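Local coordinates for protein glycosyl hydrolase (Streptomyces cattleya, PDB 7LR8) that probably hydrolyses the mannose-beta-1,4-N-acetylglucosamine linkage of N-glycan core fragments as a family GH5 glycoside hydrolase, at residues Val53-Leu58 with Leu89-Asp94; Leu80-Gly85 with Ala140-Phe145; Thr357-Val362 with Thr397-Glu402; Ala243-Tyr248 with Ala381-Phe386. The protein carries 1 engineered substitution. All blocks are in the same frame, centred on the assembly; numbering follows the deposited sequence. Where two conformers were deposited one is given.

Interaction 1 (Val53-Leu58 with Leu89-Asp94); sequences VRVFPL and LDVNVD
Two adjacent parallel strands of the (beta/alpha)8 barrel, the catalytic fold of GH5 enzymes, pair here, setting Val53, Arg54 and Val55 beside Val91, Asn92 and Val93. Their backbone ladder starts with Val53 N on Asp90 O at 2.8 Å. It continues from Asn92 N to Val53 O, from Val55 N to Asn92 O and from Asp94 N to Val55 O. The valines turn toward the surrounding helices, with Leu80, Thr81 and Ala84 of helix 71-86 packed against them. CG2 of Val55 touches both CG1 of Val91 (3.7 Å) and CG2 of Val93 (3.9 Å), and CD of Pro57 extends this apolar row to CG1 of Val93.

Arg54 points to the other face, its side chain about 5 Å from the bound mannose. With CG anti to the backbone N (chi1 166°) and the chain extended to NE, it grips Asp94 side-on: NE meets OD1 at 2.6 Å and NH2 meets OD2 at 2.7 Å. The guanidinium and carboxylate planes stand 56° apart, and both oxygens are approached from above their plane. NH1 also bridges to Glu268 and bonds Asn19, while NH2 bonds Asn152. Glu268 and Asn152 line the glycan pocket, so the buried charge network lies beside the bound glycan. Phe56 covers one guanidinium face, its CZ 3.5 Å above the plane, while its CE1 lies 3.7 Å from Asp94 CG.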
loop_
_atom_site.group_PDB
_atom_site.type_symbol
_atom_site.label_atom_id
_atom_site.label_comp_id
_atom_site.label_asym_id
_atom_site.label_seq_id
_atom_site.Cartn_x
_atom_site.Cartn_y
_atom_site.Cartn_z
ATOM N N VAL B 53 18.310 -9.947 17.334
ATOM C CA VAL B 53 17.109 -9.188 17.021
ATOM C C VAL B 53 16.453 -9.830 15.813
ATOM O O VAL B 53 17.121 -10.424 14.957
ATOM C CB VAL B 53 17.396 -7.694 16.732
ATOM C CG1 VAL B 53 17.789 -6.967 18.014
ATOM C CG2 VAL B 53 18.486 -7.548 15.695
ATOM N N ARG B 54 15.130 -9.721 15.759
ATOM C CA ARG B 54 14.338 -10.051 14.580
ATOM C C ARG B 54 13.886 -8.734 13.976
ATOM O O ARG B 54 13.346 -7.889 14.697
ATOM C CB ARG B 54 13.141 -10.925 14.975
ATOM C CG ARG B 54 12.038 -11.069 13.926
ATOM C CD ARG B 54 11.282 -12.382 14.172
ATOM N NE ARG B 54 10.144 -12.577 13.271
ATOM C CZ ARG B 54 8.859 -12.453 13.615
ATOM N NH1 ARG B 54 8.511 -12.140 14.865
ATOM N NH2 ARG B 54 7.915 -12.682 12.717
ATOM N N VAL B 55 14.166 -8.526 12.677
ATOM C CA VAL B 55 13.978 -7.220 12.055
ATOM C C VAL B 55 13.083 -7.320 10.818
ATOM O O VAL B 55 12.979 -8.362 10.165
ATOM C CB VAL B 55 15.320 -6.547 11.689
ATOM C CG1 VAL B 55 16.241 -6.499 12.909
ATOM C CG2 VAL B 55 15.996 -7.264 10.547
ATOM N N PHE B 56 12.459 -6.194 10.485
ATOM C CA PHE B 56 11.337 -6.174 9.545
ATOM C C PHE B 56 11.469 -5.132 8.446
ATOM O O PHE B 56 11.138 -3.950 8.660
ATOM C CB PHE B 56 10.036 -5.954 10.304
ATOM C CG PHE B 56 9.777 -6.989 11.348
ATOM C CD1 PHE B 56 9.195 -8.204 11.004
ATOM C CD2 PHE B 56 10.103 -6.748 12.678
ATOM C CE1 PHE B 56 8.948 -9.161 11.972
ATOM C CE2 PHE B 56 9.865 -7.719 13.644
ATOM C CZ PHE B 56 9.283 -8.927 13.274
ATOM N N PRO B 57 11.880 -5.545 7.248
ATOM C CA PRO B 57 11.631 -4.731 6.053
ATOM C C PRO B 57 10.139 -4.509 5.872
ATOM O O PRO B 57 9.315 -5.319 6.305
ATOM C CB PRO B 57 12.186 -5.589 4.906
ATOM C CG PRO B 57 13.095 -6.576 5.526
ATOM C CD PRO B 57 12.663 -6.759 6.972
ATOM N N LEU B 58 9.795 -3.404 5.215
ATOM C CA LEU B 58 8.444 -3.191 4.697
ATOM C C LEU B 58 8.482 -3.560 3.217
ATOM O O LEU B 58 9.143 -2.886 2.421
ATOM C CB LEU B 58 7.985 -1.752 4.889
ATOM C CG LEU B 58 7.561 -1.354 6.303
ATOM C CD1 LEU B 58 7.006 0.063 6.312
ATOM C CD2 LEU B 58 6.540 -2.334 6.859
ATOM N N LEU B 89 24.576 -8.594 18.503
ATOM C CA LEU B 89 23.219 -9.022 18.188
ATOM C C LEU B 89 23.238 -9.666 16.806
ATOM O O LEU B 89 23.529 -8.997 15.808
ATOM C CB LEU B 89 22.246 -7.847 18.229
ATOM C CG LEU B 89 22.246 -7.073 19.551
ATOM C CD1 LEU B 89 21.496 -5.760 19.380
ATOM C CD2 LEU B 89 21.615 -7.924 20.647
ATOM N N ASP B 90 22.979 -10.969 16.756
ATOM C CA ASP B 90 22.720 -11.634 15.488
ATOM C C ASP B 90 21.341 -11.225 14.958
ATOM O O ASP B 90 20.493 -10.745 15.704
ATOM C CB ASP B 90 22.801 -13.144 15.669
ATOM C CG ASP B 90 24.168 -13.594 16.143
ATOM O OD1 ASP B 90 25.170 -13.031 15.659
ATOM O OD2 ASP B 90 24.252 -14.505 17.000
ATOM N N VAL B 91 21.128 -11.398 13.651
ATOM C CA VAL B 91 19.962 -10.820 12.983
ATOM C C VAL B 91 19.208 -11.892 12.201
ATOM O O VAL B 91 19.779 -12.544 11.316
ATOM C CB VAL B 91 20.355 -9.666 12.045
ATOM C CG1 VAL B 91 19.117 -9.180 11.238
ATOM C CG2 VAL B 91 20.960 -8.529 12.841
ATOM N N ASN B 92 17.919 -12.045 12.502
ATOM C CA ASN B 92 16.985 -12.755 11.639
ATOM C C ASN B 92 16.157 -11.724 10.883
ATOM O O ASN B 92 15.643 -10.782 11.488
ATOM C CB ASN B 92 16.071 -13.679 12.449
ATOM C CG ASN B 92 14.789 -14.026 11.710
ATOM O OD1 ASN B 92 13.847 -13.228 11.661
ATOM N ND2 ASN B 92 14.753 -15.211 11.113
ATOM N N VAL B 93 16.031 -11.895 9.568
ATOM C CA VAL B 93 15.277 -10.953 8.742
ATOM C C VAL B 93 13.981 -11.620 8.301
ATOM O O VAL B 93 14.010 -12.661 7.636
ATOM C CB VAL B 93 16.088 -10.497 7.515
ATOM C CG1 VAL B 93 15.238 -9.551 6.659
ATOM C CG2 VAL B 93 17.384 -9.815 7.942
ATOM N N ASP B 94 12.848 -10.997 8.627
ATOM C CA ASP B 94 11.561 -11.396 8.060
ATOM C C ASP B 94 11.366 -10.699 6.719
ATOM O O ASP B 94 11.496 -9.477 6.625
ATOM C CB ASP B 94 10.410 -11.024 8.997
ATOM C CG ASP B 94 10.200 -12.037 10.103
ATOM O OD1 ASP B 94 11.160 -12.339 10.840
ATOM O OD2 ASP B 94 9.056 -12.517 10.263
#

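Interaction 2 (Leu80-Gly85 with Ala140-Phe145); sequences LTDAAG and ADRPNF
Arg142 reaches from its loop to Thr81 and Asp82, its CB pointing toward helix 71-86. CG lies 3.9 Å from Thr81 CG2, and there the chain bends (chi2 70°). CD comes next, 3.6 Å from Asp82 OD1. NE then bonds that same OD1 at 2.7 Å, and NH2 bonds Asp82 OD2 at 2.8 Å. Both bonds are nearly straight and lie in the guanidinium plane, and each carboxylate oxygen is met on its syn side. With the two planes only 24° apart, this is a side-on, two-pronged salt bridge. At the remaining tip, NH1 approaches Asp141 OD1 in one of two modelled conformers of that aspartate, so this second bridge is less certain.

The contact ties a barrel helix to the turn that leads into the next strand but one of the (beta/alpha)8 fold: Arg142 to Phe145 form a type I beta turn, from which strand 145-152 departs. Within that turn Asn144 takes a chi1 of 71°, which brings its amide up against the helix. Its CG sits 3.6 Å from Gly85 CA, and its OD1 lies 3.7 Å from Thr81 CG2. ND2 donates to Thr81 O at 3.0 Å. That carbonyl also accepts the helical bond from Gly85 N, the two donors arriving from opposite faces of its plane. ND2 has a further acceptor in Leu89 O, just ahead of strand 90-94.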
loop_
_atom_site.group_PDB
_atom_site.type_symbol
_atom_site.label_atom_id
_atom_site.label_comp_id
_atom_site.label_asym_id
_atom_site.label_seq_id
_atom_site.Cartn_x
_atom_site.Cartn_y
_atom_site.Cartn_z
ATOM N N LEU B 80 21.848 -1.762 9.048
ATOM C CA LEU B 80 21.217 -2.170 10.296
ATOM C C LEU B 80 21.825 -3.465 10.809
ATOM O O LEU B 80 22.059 -3.620 12.012
ATOM C CB LEU B 80 19.712 -2.321 10.083
ATOM C CG LEU B 80 18.799 -2.531 11.290
ATOM C CD1 LEU B 80 17.378 -2.178 10.861
ATOM C CD2 LEU B 80 18.850 -3.951 11.826
ATOM N N THR B 81 22.073 -4.416 9.909
ATOM C CA THR B 81 22.626 -5.695 10.333
ATOM C C THR B 81 24.034 -5.519 10.891
ATOM O O THR B 81 24.411 -6.165 11.883
ATOM C CB THR B 81 22.598 -6.670 9.145
ATOM O OG1 THR B 81 21.234 -6.850 8.728
ATOM C CG2 THR B 81 23.180 -8.017 9.542
ATOM N N ASP B 82 24.813 -4.610 10.300
ATOM C CA ASP B 82 26.148 -4.345 10.816
ATOM C C ASP B 82 26.084 -3.656 12.172
ATOM O O ASP B 82 26.867 -3.979 13.075
ATOM C CB ASP B 82 26.938 -3.492 9.825
ATOM C CG ASP B 82 27.363 -4.265 8.595
ATOM O OD1 ASP B 82 27.374 -5.514 8.646
ATOM O OD2 ASP B 82 27.679 -3.610 7.578
ATOM N N ALA B 83 25.169 -2.695 12.334
ATOM C CA ALA B 83 25.028 -2.044 13.635
ATOM C C ALA B 83 24.661 -3.061 14.709
ATOM O O ALA B 83 25.148 -2.987 15.850
ATOM C CB ALA B 83 23.977 -0.930 13.555
ATOM N N ALA B 84 23.828 -4.040 14.356
ATOM C CA ALA B 84 23.474 -5.080 15.313
ATOM C C ALA B 84 24.678 -5.952 15.643
ATOM O O ALA B 84 24.962 -6.200 16.817
ATOM C CB ALA B 84 22.320 -5.923 14.766
ATOM N N GLY B 85 25.416 -6.406 14.621
ATOM C CA GLY B 85 26.559 -7.279 14.885
ATOM C C GLY B 85 27.610 -6.646 15.778
ATOM O O GLY B 85 28.207 -7.321 16.628
ATOM N N ALA B 140 24.611 -12.355 3.204
ATOM C CA ALA B 140 25.289 -13.634 3.411
ATOM C C ALA B 140 26.714 -13.468 3.926
ATOM O O ALA B 140 27.215 -14.346 4.642
ATOM C CB ALA B 140 25.290 -14.444 2.112
ATOM N N ASP B 141 27.379 -12.359 3.585
ATOM C CA ASP B 141 28.751 -12.126 4.034
ATOM C C ASP B 141 28.827 -11.578 5.453
ATOM O O ASP B 141 29.937 -11.337 5.944
ATOM C CB ASP B 141 29.500 -11.191 3.064
ATOM C CG ASP B 141 28.893 -9.787 2.969
ATOM O OD1 ASP B 141 27.735 -9.579 3.397
ATOM O OD2 ASP B 141 29.576 -8.883 2.426
ATOM N N ARG B 142 27.686 -11.404 6.125
ATOM C CA ARG B 142 27.661 -10.906 7.503
ATOM C C ARG B 142 27.687 -12.079 8.470
ATOM O O ARG B 142 26.728 -12.865 8.491
ATOM C CB ARG B 142 26.413 -10.072 7.757
ATOM C CG ARG B 142 26.615 -8.578 7.692
ATOM C CD ARG B 142 26.888 -8.140 6.285
ATOM N NE ARG B 142 27.131 -6.702 6.182
ATOM C CZ ARG B 142 27.162 -6.030 5.034
ATOM N NH1 ARG B 142 27.004 -6.667 3.874
ATOM N NH2 ARG B 142 27.370 -4.722 5.034
ATOM N N PRO B 143 28.727 -12.235 9.291
ATOM C CA PRO B 143 28.758 -13.382 10.214
ATOM C C PRO B 143 27.615 -13.387 11.213
ATOM O O PRO B 143 27.264 -14.462 11.721
ATOM C CB PRO B 143 30.117 -13.243 10.912
ATOM C CG PRO B 143 30.538 -11.828 10.681
ATOM C CD PRO B 143 29.953 -11.423 9.368
ATOM N N ASN B 144 26.999 -12.241 11.491
ATOM C CA ASN B 144 25.915 -12.199 12.462
ATOM C C ASN B 144 24.541 -12.355 11.817
ATOM O O ASN B 144 23.532 -12.289 12.523
ATOM C CB ASN B 144 25.960 -10.893 13.256
ATOM C CG ASN B 144 25.561 -9.702 12.420
ATOM O OD1 ASN B 144 26.069 -9.503 11.312
ATOM N ND2 ASN B 144 24.604 -8.923 12.920
ATOM N N PHE B 145 24.475 -12.554 10.505
ATOM C CA PHE B 145 23.206 -12.824 9.833
ATOM C C PHE B 145 22.787 -14.265 10.105
ATOM O O PHE B 145 23.467 -15.211 9.689
ATOM C CB PHE B 145 23.352 -12.556 8.333
ATOM C CG PHE B 145 22.153 -12.926 7.510
ATOM C CD1 PHE B 145 20.898 -12.393 7.785
ATOM C CD2 PHE B 145 22.291 -13.778 6.421
ATOM C CE1 PHE B 145 19.797 -12.720 6.992
ATOM C CE2 PHE B 145 21.192 -14.114 5.631
ATOM C CZ PHE B 145 19.949 -13.580 5.909
#

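Interaction 3 (Thr357-Val362 with Thr397-Glu402); sequences TTALVV and TTVLAE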
loop_
_atom_site.group_PDB
_atom_site.type_symbol
_atom_site.label_atom_id
_atom_site.label_comp_id
_atom_site.label_asym_id
_atom_site.label_seq_id
_atom_site.Cartn_x
_atom_site.Cartn_y
_atom_site.Cartn_z
ATOM N N THR B 357 9.169 -36.714 29.907
ATOM C CA THR B 357 8.904 -38.110 29.596
ATOM C C THR B 357 7.421 -38.454 29.536
ATOM O O THR B 357 7.085 -39.578 29.150
ATOM C CB THR B 357 9.584 -39.014 30.631
ATOM O OG1 THR B 357 9.724 -40.332 30.095
ATOM C CG2 THR B 357 8.750 -39.069 31.925
ATOM N N THR B 358 6.537 -37.536 29.931
ATOM C CA THR B 358 5.092 -37.739 29.885
ATOM C C THR B 358 4.505 -36.947 28.723
ATOM O O THR B 358 4.701 -35.729 28.636
ATOM C CB THR B 358 4.428 -37.300 31.193
ATOM O OG1 THR B 358 4.952 -38.063 32.293
ATOM C CG2 THR B 358 2.916 -37.497 31.111
ATOM N N ALA B 359 3.772 -37.629 27.842
ATOM C CA ALA B 359 3.248 -37.017 26.627
ATOM C C ALA B 359 1.725 -37.087 26.599
ATOM O O ALA B 359 1.138 -38.136 26.888
ATOM C CB ALA B 359 3.824 -37.690 25.381
ATOM N N LEU B 360 1.097 -35.966 26.260
ATOM C CA LEU B 360 -0.348 -35.901 26.075
ATOM C C LEU B 360 -0.675 -36.200 24.617
ATOM O O LEU B 360 -0.037 -35.654 23.712
ATOM C CB LEU B 360 -0.873 -34.518 26.463
ATOM C CG LEU B 360 -2.326 -34.182 26.124
ATOM C CD1 LEU B 360 -3.264 -34.962 27.033
ATOM C CD2 LEU B 360 -2.572 -32.683 26.248
ATOM N N VAL B 361 -1.671 -37.060 24.391
ATOM C CA VAL B 361 -2.037 -37.432 23.025
ATOM C C VAL B 361 -2.783 -36.286 22.356
ATOM O O VAL B 361 -3.768 -35.765 22.893
ATOM C CB VAL B 361 -2.886 -38.711 23.018
ATOM C CG1 VAL B 361 -3.342 -39.029 21.588
ATOM C CG2 VAL B 361 -2.108 -39.871 23.617
ATOM N N VAL B 362 -2.337 -35.909 21.159
ATOM C CA VAL B 362 -2.978 -34.863 20.368
ATOM C C VAL B 362 -3.605 -35.511 19.142
ATOM O O VAL B 362 -2.894 -36.037 18.277
ATOM C CB VAL B 362 -1.982 -33.769 19.963
ATOM C CG1 VAL B 362 -2.652 -32.740 19.067
ATOM C CG2 VAL B 362 -1.399 -33.114 21.209
ATOM N N THR B 397 4.926 -33.097 27.563
ATOM C CA THR B 397 5.088 -32.807 26.146
ATOM C C THR B 397 3.835 -33.307 25.430
ATOM O O THR B 397 2.836 -33.659 26.068
ATOM C CB THR B 397 6.370 -33.431 25.571
ATOM O OG1 THR B 397 6.563 -32.968 24.224
ATOM C CG2 THR B 397 6.308 -34.956 25.574
ATOM N N THR B 398 3.873 -33.338 24.094
ATOM C CA THR B 398 2.751 -33.836 23.305
ATOM C C THR B 398 3.235 -34.886 22.311
ATOM O O THR B 398 4.419 -34.945 21.956
ATOM C CB THR B 398 2.008 -32.706 22.556
ATOM O OG1 THR B 398 2.855 -32.107 21.557
ATOM C CG2 THR B 398 1.544 -31.633 23.530
ATOM N N VAL B 399 2.301 -35.731 21.880
ATOM C CA VAL B 399 2.576 -36.762 20.882
ATOM C C VAL B 399 1.328 -36.930 20.026
ATOM O O VAL B 399 0.204 -36.889 20.535
ATOM C CB VAL B 399 3.007 -38.092 21.544
ATOM C CG1 VAL B 399 1.883 -38.684 22.385
ATOM C CG2 VAL B 399 3.476 -39.099 20.483
ATOM N N LEU B 400 1.524 -37.093 18.715
ATOM C CA LEU B 400 0.397 -37.291 17.813
ATOM C C LEU B 400 -0.255 -38.650 18.034
ATOM O O LEU B 400 0.408 -39.639 18.367
ATOM C CB LEU B 400 0.846 -37.177 16.356
ATOM C CG LEU B 400 1.094 -35.781 15.798
ATOM C CD1 LEU B 400 1.433 -35.900 14.315
ATOM C CD2 LEU B 400 -0.131 -34.894 16.006
ATOM N N ALA B 401 -1.578 -38.690 17.835
ATOM C CA ALA B 401 -2.324 -39.941 17.948
ATOM C C ALA B 401 -1.680 -41.053 17.127
ATOM O O ALA B 401 -1.581 -42.199 17.585
ATOM C CB ALA B 401 -3.774 -39.726 17.505
ATOM N N GLU B 402 -1.222 -40.729 15.913
ATOM C CA GLU B 402 -0.625 -41.728 15.035
ATOM C C GLU B 402 0.684 -42.280 15.586
ATOM O O GLU B 402 1.151 -43.320 15.105
ATOM C CB GLU B 402 -0.390 -41.134 13.645
ATOM C CG GLU B 402 0.412 -39.839 13.646
ATOM C CD GLU B 402 0.476 -39.185 12.272
ATOM O OE1 GLU B 402 1.312 -39.611 11.446
ATOM O OE2 GLU B 402 -0.311 -38.245 12.019
#
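Val399 O receives the N-H of Val362 at 2.8 Å, the shortest bond between the two strands, and Val361 CA lies 3.4 Å from the same Val399 O in a CA-H...O contact. The rest of the ladder alternates as in parallel strands. Thr397 N gives to Thr358 O, Leu360 N to Thr397 O, and Val399 N to Leu360 O at 3.0 Å. The strand segments diverge by 44°, a strong twist, and the donors on Thr397 O and Leu360 O are both well tilted from the carbonyl planes.

These strands belong to a small three-stranded parallel sheet beyond the catalytic barrel, where 358-362 is the middle strand and 397-400 one edge. Helix 381-391 links them in a beta-alpha-beta crossover and packs on the face that carries Leu360 and Val362. On that face CG2 of Val362 touches CB of Thr398 at 3.7 Å. The hydroxyl of Thr398 bonds the backbone carbonyl of Glu251, and that of Thr397 bonds the Glu251 carboxylate, so a barrel helix gives both threonines their polar partner.

On the opposite face, toward helix 407-413, the side-chain contacts across the strands are apolar. The CB of Ala359 is met by CG2 of Thr397 and by CG1 of Val399, each at 3.7 Å. A chi1 of 64° turns that valine CG1 toward the alanine. Farther along, Val361 CG1 lies 3.9 Å from Ala401 CA. Where the edge strand ends, Ala401 N still reaches Val362 O at 3.0 Å, but from 43° above the carbonyl plane.

Interaction 4 (Ala243-Tyr248 with Ala381-Phe386); sequences AQHAAY and AVFEAF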
loop_
_atom_site.group_PDB
_atom_site.type_symbol
_atom_site.label_atom_id
_atom_site.label_comp_id
_atom_site.label_asym_id
_atom_site.label_seq_id
_atom_site.Cartn_x
_atom_site.Cartn_y
_atom_site.Cartn_z
ATOM N N ALA B 243 -0.022 -18.058 31.952
ATOM C CA ALA B 243 1.425 -18.063 32.186
ATOM C C ALA B 243 2.133 -19.148 31.386
ATOM O O ALA B 243 3.324 -19.016 31.081
ATOM C CB ALA B 243 1.723 -18.252 33.671
ATOM N N GLN B 244 1.441 -20.237 31.078
ATOM C CA GLN B 244 2.055 -21.382 30.431
ATOM C C GLN B 244 1.760 -21.435 28.939
ATOM O O GLN B 244 2.140 -22.404 28.274
ATOM C CB GLN B 244 1.575 -22.670 31.114
ATOM C CG GLN B 244 2.063 -22.850 32.568
ATOM C CD GLN B 244 3.472 -23.409 32.630
ATOM O OE1 GLN B 244 3.974 -23.968 31.653
ATOM N NE2 GLN B 244 4.108 -23.276 33.783
ATOM N N HIS B 245 1.087 -20.422 28.393
ATOM C CA HIS B 245 0.647 -20.525 27.010
ATOM C C HIS B 245 1.829 -20.676 26.058
ATOM O O HIS B 245 1.770 -21.459 25.103
ATOM C CB HIS B 245 -0.212 -19.315 26.634
ATOM C CG HIS B 245 -0.755 -19.389 25.240
ATOM N ND1 HIS B 245 -0.046 -18.956 24.135
ATOM C CD2 HIS B 245 -1.914 -19.905 24.767
ATOM C CE1 HIS B 245 -0.760 -19.178 23.046
ATOM N NE2 HIS B 245 -1.891 -19.763 23.399
ATOM N N ALA B 246 2.916 -19.949 26.301
ATOM C CA ALA B 246 4.049 -20.036 25.383
ATOM C C ALA B 246 4.744 -21.393 25.478
ATOM O O ALA B 246 5.136 -21.964 24.453
ATOM C CB ALA B 246 5.029 -18.894 25.648
ATOM N N ALA B 247 4.915 -21.925 26.697
ATOM C CA ALA B 247 5.458 -23.273 26.853
ATOM C C ALA B 247 4.547 -24.307 26.202
ATOM O O ALA B 247 5.016 -25.301 25.640
ATOM C CB ALA B 247 5.658 -23.595 28.340
ATOM N N TYR B 248 3.233 -24.094 26.275
ATOM C CA TYR B 248 2.303 -24.989 25.591
ATOM C C TYR B 248 2.557 -25.025 24.088
ATOM O O TYR B 248 2.587 -26.101 23.478
ATOM C CB TYR B 248 0.877 -24.538 25.848
ATOM C CG TYR B 248 -0.163 -25.249 25.012
ATOM C CD1 TYR B 248 -0.281 -26.632 25.047
ATOM C CD2 TYR B 248 -1.061 -24.535 24.239
ATOM C CE1 TYR B 248 -1.252 -27.288 24.303
ATOM C CE2 TYR B 248 -2.040 -25.179 23.502
ATOM C CZ TYR B 248 -2.131 -26.550 23.538
ATOM O OH TYR B 248 -3.109 -27.190 22.806
ATOM N N ALA B 381 -10.087 -29.588 24.211
ATOM C CA ALA B 381 -9.814 -30.686 25.134
ATOM C C ALA B 381 -8.318 -30.915 25.307
ATOM O O ALA B 381 -7.867 -31.258 26.405
ATOM C CB ALA B 381 -10.500 -31.966 24.656
ATOM N N VAL B 382 -7.533 -30.748 24.239
ATOM C CA VAL B 382 -6.083 -30.913 24.344
ATOM C C VAL B 382 -5.481 -29.770 25.159
ATOM O O VAL B 382 -4.666 -29.991 26.066
ATOM C CB VAL B 382 -5.460 -31.008 22.936
ATOM C CG1 VAL B 382 -3.966 -30.758 22.980
ATOM C CG2 VAL B 382 -5.750 -32.371 22.327
ATOM N N PHE B 383 -5.902 -28.537 24.859
ATOM C CA PHE B 383 -5.445 -27.355 25.585
ATOM C C PHE B 383 -5.656 -27.506 27.089
ATOM O O PHE B 383 -4.728 -27.306 27.881
ATOM C CB PHE B 383 -6.196 -26.122 25.063
ATOM C CG PHE B 383 -5.729 -24.810 25.652
ATOM C CD1 PHE B 383 -6.086 -24.433 26.944
ATOM C CD2 PHE B 383 -4.955 -23.940 24.896
ATOM C CE1 PHE B 383 -5.660 -23.229 27.481
ATOM C CE2 PHE B 383 -4.531 -22.719 25.426
ATOM C CZ PHE B 383 -4.877 -22.368 26.717
ATOM N N GLU B 384 -6.880 -27.846 27.498
ATOM C CA GLU B 384 -7.192 -27.905 28.926
ATOM C C GLU B 384 -6.513 -29.092 29.597
ATOM O O GLU B 384 -6.069 -28.983 30.746
ATOM C CB GLU B 384 -8.707 -27.952 29.135
ATOM C CG GLU B 384 -9.429 -26.822 28.414
ATOM C CD GLU B 384 -10.730 -26.401 29.076
ATOM O OE1 GLU B 384 -11.392 -27.252 29.707
ATOM O OE2 GLU B 384 -11.091 -25.210 28.952
ATOM N N ALA B 385 -6.408 -30.229 28.904
ATOM C CA ALA B 385 -5.683 -31.355 29.491
ATOM C C ALA B 385 -4.206 -31.026 29.668
ATOM O O ALA B 385 -3.592 -31.438 30.657
ATOM C CB ALA B 385 -5.855 -32.611 28.638
ATOM N N PHE B 386 -3.614 -30.292 28.724
ATOM C CA PHE B 386 -2.208 -29.915 28.863
ATOM C C PHE B 386 -2.009 -29.005 30.063
ATOM O O PHE B 386 -1.043 -29.161 30.821
ATOM C CB PHE B 386 -1.701 -29.224 27.590
ATOM C CG PHE B 386 -0.221 -28.898 27.622
ATOM C CD1 PHE B 386 0.238 -27.731 28.225
ATOM C CD2 PHE B 386 0.703 -29.750 27.024
ATOM C CE1 PHE B 386 1.603 -27.433 28.258
ATOM C CE2 PHE B 386 2.071 -29.465 27.046
ATOM C CZ PHE B 386 2.520 -28.302 27.665
#
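The short segments of helices 240-253 and 381-391 run at 113° to each other with their axes 11.4 Å apart, a spacing bridged by aromatic side chains. Tyr248 carries the contact. A chi1 of 171° swings its ring away from its own backbone N and in between Phe383 and Phe386. Its CD1 sits over one face of the Phe386 ring, 3.4 Å from CD1 of Phe386 and displaced toward the rim. On its CE2 side the tyrosine meets Phe383, Tyr248 CE2 coming within 3.5 Å of Phe383 CD2. Both ring pairs are oblique, the planes of Tyr248 and Phe386 standing 54° apart.

At the phenolic end, Tyr248 OH lies 3.7 Å from Val382 CG1. The same hydroxyl bonds the backbone carbonyl of Cys376. His245 adds an edge-to-edge touch, its CD2 3.9 Å from Phe383 CE2, while its ND1 is engaged by Ser225. Tyr235 lies nearly parallel to the Phe383 ring, enlarging the aromatic cluster where a barrel helix meets the C-terminal region. No hydrogen bond joins the two segments, so cohesion between them rests on van der Waals and aromatic contact, and Tyr248 OH and His245 ND1 bond outside the two segments.

In the fold
Interactions 1 and 2 share one corner of the barrel and touch: Val91 N lies 2.8 Å from Asn144 O, so strand 90-94 pairs with 53-55 on one side, meets the 140-145 segment on the other, and is packed by helix 71-86. Interactions 3 and 4 meet on the far side of the chain centre, where Leu360 and Val362 pack on helix 381-391. Their centres are 13 Å apart. Interactions 1 and 3 are both buried parallel strand pairs, yet the first carries a charge network at the glycan site and the second has largely apolar side-chain contacts. Interaction 2, nearer the surface, also relies on an arginine-aspartate bridge, whereas interaction 4 is buried and aromatic.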